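Local coordinates for uncharacterized protein TP-0789 domain-containing protein (Nitrosomonas europaea ATCC 19718, PDB 3BUU) that is of unknown function but, as a member of the LolA superfamily, may bind lipids or lipoproteins in the cell envelope, at residues Y131-T136 and L149-S154. Residues are numbered along the deposited sequence; the frame is centred on the assembly and turned at random.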
loop_
_atom_site.group_PDB
_atom_site.type_symbol
_atom_site.label_atom_id
_atom_site.label_comp_id
_atom_site.label_asym_id
_atom_site.label_seq_id
_atom_site.Cartn_x
_atom_site.Cartn_y
_atom_site.Cartn_z
ATOM N N TYR A 131 7.581 7.212 17.603
ATOM C CA TYR A 131 6.585 8.238 17.378
ATOM C C TYR A 131 5.307 7.544 16.935
ATOM O O TYR A 131 5.351 6.748 16.002
ATOM C CB TYR A 131 7.021 9.185 16.260
ATOM C CG TYR A 131 8.329 9.878 16.459
ATOM C CD1 TYR A 131 8.518 10.782 17.479
ATOM C CD2 TYR A 131 9.378 9.682 15.566
ATOM C CE1 TYR A 131 9.738 11.497 17.601
ATOM C CE2 TYR A 131 10.581 10.365 15.683
ATOM C CZ TYR A 131 10.773 11.271 16.707
ATOM O OH TYR A 131 11.955 11.971 16.816
ATOM N N VAL A 132 4.157 7.906 17.504
ATOM C CA VAL A 132 2.860 7.425 17.012
ATOM C C VAL A 132 2.193 8.586 16.323
ATOM O O VAL A 132 1.773 9.549 17.004
ATOM C CB VAL A 132 1.965 6.803 18.119
ATOM C CG1 VAL A 132 0.710 6.206 17.476
ATOM C CG2 VAL A 132 2.727 5.746 18.881
ATOM N N LEU A 133 2.155 8.541 14.996
ATOM C CA LEU A 133 1.538 9.606 14.241
ATOM C C LEU A 133 0.083 9.286 13.973
ATOM O O LEU A 133 -0.241 8.177 13.559
ATOM C CB LEU A 133 2.215 9.794 12.869
ATOM C CG LEU A 133 3.707 10.154 12.919
ATOM C CD1 LEU A 133 4.268 10.347 11.479
ATOM C CD2 LEU A 133 3.950 11.401 13.727
ATOM N N GLU A 134 -0.786 10.263 14.158
ATOM C CA GLU A 134 -2.162 10.164 13.710
ATOM C C GLU A 134 -2.235 10.799 12.319
ATOM O O GLU A 134 -1.916 11.994 12.160
ATOM C CB GLU A 134 -3.089 10.891 14.682
ATOM C CG GLU A 134 -4.523 10.802 14.197
ATOM C CD GLU A 134 -5.550 10.986 15.283
ATOM O OE1 GLU A 134 -5.184 11.098 16.463
ATOM O OE2 GLU A 134 -6.751 10.994 14.954
ATOM N N LEU A 135 -2.638 9.994 11.337
ATOM C CA LEU A 135 -2.738 10.425 9.940
ATOM C C LEU A 135 -4.201 10.561 9.631
ATOM O O LEU A 135 -4.951 9.575 9.615
ATOM C CB LEU A 135 -2.116 9.351 9.051
ATOM C CG LEU A 135 -0.664 9.004 9.325
ATOM C CD1 LEU A 135 -0.116 8.074 8.258
ATOM C CD2 LEU A 135 0.233 10.163 9.515
ATOM N N THR A 136 -4.640 11.799 9.361
ATOM C CA THR A 136 -6.024 12.062 9.059
ATOM C C THR A 136 -6.172 12.204 7.559
ATOM O O THR A 136 -5.522 13.039 6.943
ATOM C CB THR A 136 -6.470 13.371 9.775
ATOM O OG1 THR A 136 -6.319 13.243 11.181
ATOM C CG2 THR A 136 -7.931 13.656 9.440
ATOM N N LEU A 149 0.308 5.436 12.765
ATOM C CA LEU A 149 1.550 4.875 12.257
ATOM C C LEU A 149 2.645 5.015 13.311
ATOM O O LEU A 149 2.921 6.125 13.770
ATOM C CB LEU A 149 1.965 5.607 10.964
ATOM C CG LEU A 149 3.276 5.106 10.331
ATOM C CD1 LEU A 149 3.162 3.697 9.797
ATOM C CD2 LEU A 149 3.727 6.073 9.263
ATOM N N TRP A 150 3.253 3.893 13.688
ATOM C CA TRP A 150 4.395 3.875 14.584
ATOM C C TRP A 150 5.670 3.982 13.758
ATOM O O TRP A 150 5.893 3.156 12.857
ATOM C CB TRP A 150 4.423 2.567 15.374
ATOM C CG TRP A 150 3.530 2.478 16.570
ATOM C CD1 TRP A 150 3.953 2.370 17.852
ATOM C CD2 TRP A 150 2.093 2.428 16.612
ATOM N NE1 TRP A 150 2.873 2.304 18.701
ATOM C CE2 TRP A 150 1.724 2.366 17.964
ATOM C CE3 TRP A 150 1.086 2.459 15.639
ATOM C CZ2 TRP A 150 0.413 2.304 18.394
ATOM C CZ3 TRP A 150 -0.269 2.411 16.055
ATOM C CH2 TRP A 150 -0.571 2.330 17.441
ATOM N N VAL A 151 6.510 4.954 14.085
ATOM C CA VAL A 151 7.752 5.215 13.391
ATOM C C VAL A 151 8.862 5.172 14.438
ATOM O O VAL A 151 8.812 5.888 15.449
ATOM C CB VAL A 151 7.704 6.575 12.665
ATOM C CG1 VAL A 151 9.052 6.832 11.990
ATOM C CG2 VAL A 151 6.604 6.605 11.633
ATOM N N ASN A 152 9.858 4.324 14.205
ATOM C CA ASN A 152 10.972 4.218 15.160
ATOM C C ASN A 152 11.701 5.544 15.277
ATOM O O ASN A 152 12.095 6.141 14.273
ATOM C CB ASN A 152 11.914 3.146 14.627
ATOM C CG ASN A 152 12.859 2.628 15.665
ATOM O OD1 ASN A 152 13.461 3.388 16.368
ATOM N ND2 ASN A 152 13.027 1.343 15.724
ATOM N N GLN A 153 11.906 6.022 16.502
ATOM C CA GLN A 153 12.567 7.313 16.687
ATOM C C GLN A 153 14.029 7.246 16.306
ATOM O O GLN A 153 14.633 8.263 15.998
ATOM C CB GLN A 153 12.477 7.771 18.122
ATOM C CG GLN A 153 11.045 8.082 18.569
ATOM C CD GLN A 153 10.987 8.695 19.944
ATOM O OE1 GLN A 153 12.015 8.959 20.566
ATOM N NE2 GLN A 153 9.795 8.852 20.460
ATOM N N SER A 154 14.635 6.065 16.370
ATOM C CA SER A 154 16.065 5.955 16.162
ATOM C C SER A 154 16.430 6.147 14.698
ATOM O O SER A 154 17.452 6.768 14.414
ATOM C CB SER A 154 16.586 4.580 16.665
ATOM O OG SER A 154 16.093 3.496 15.928
#
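V132 and W150 pair across a beta hairpin, their side chains side by side; its antiparallel strands, 128-137 and 146-152, belong to the LolA-like fold, an antiparallel, barrel-like array of strands with helix 9-20 packed against this part. Their pair is a non-hydrogen-bonded one, with CA atoms 4.6 Å apart. It is flanked by the hydrogen-bonded pairs Y131-V151 and L133-L149, each closed by two reciprocal N-H...O bonds; the one from L133 N to the O of L149 measures 2.8 Å and is nearly straight.

The buried, tight part of the contact is V132 on the indole. V132 CG2 sits over one face of W150, 3.6 Å from the centroid of the five-membered ring, a CH-pi contact, while CG1 extends the cover over the six-membered ring. Both methyls reach the same face because CG1 is anti to the backbone N (chi1 -174°), which puts CG2 beside that N. W150 NE1 makes a hydrogen bond to E123 OE1 of the adjoining strand 115-125, and K160 adds a cation-pi contact. Y131, L133, L149 and V151 project from the other side of the strands, toward helix 9-20, but L133 CD1 and V151 CG2 meet less closely, at 4.4 Å.

Past the end of strand 146-152, Q153 folds back over Y131; this end is equally close but partly exposed, at the solvent side. Within an Asx turn, in which N152 OD1 accepts from S154 N, the middle residue Q153 sends its side chain across the phenol at about a right angle, its amide plane 25° from the ring plane. Q153 CG stands 3.5 Å from the Y131 ring centroid, just 4° off the normal.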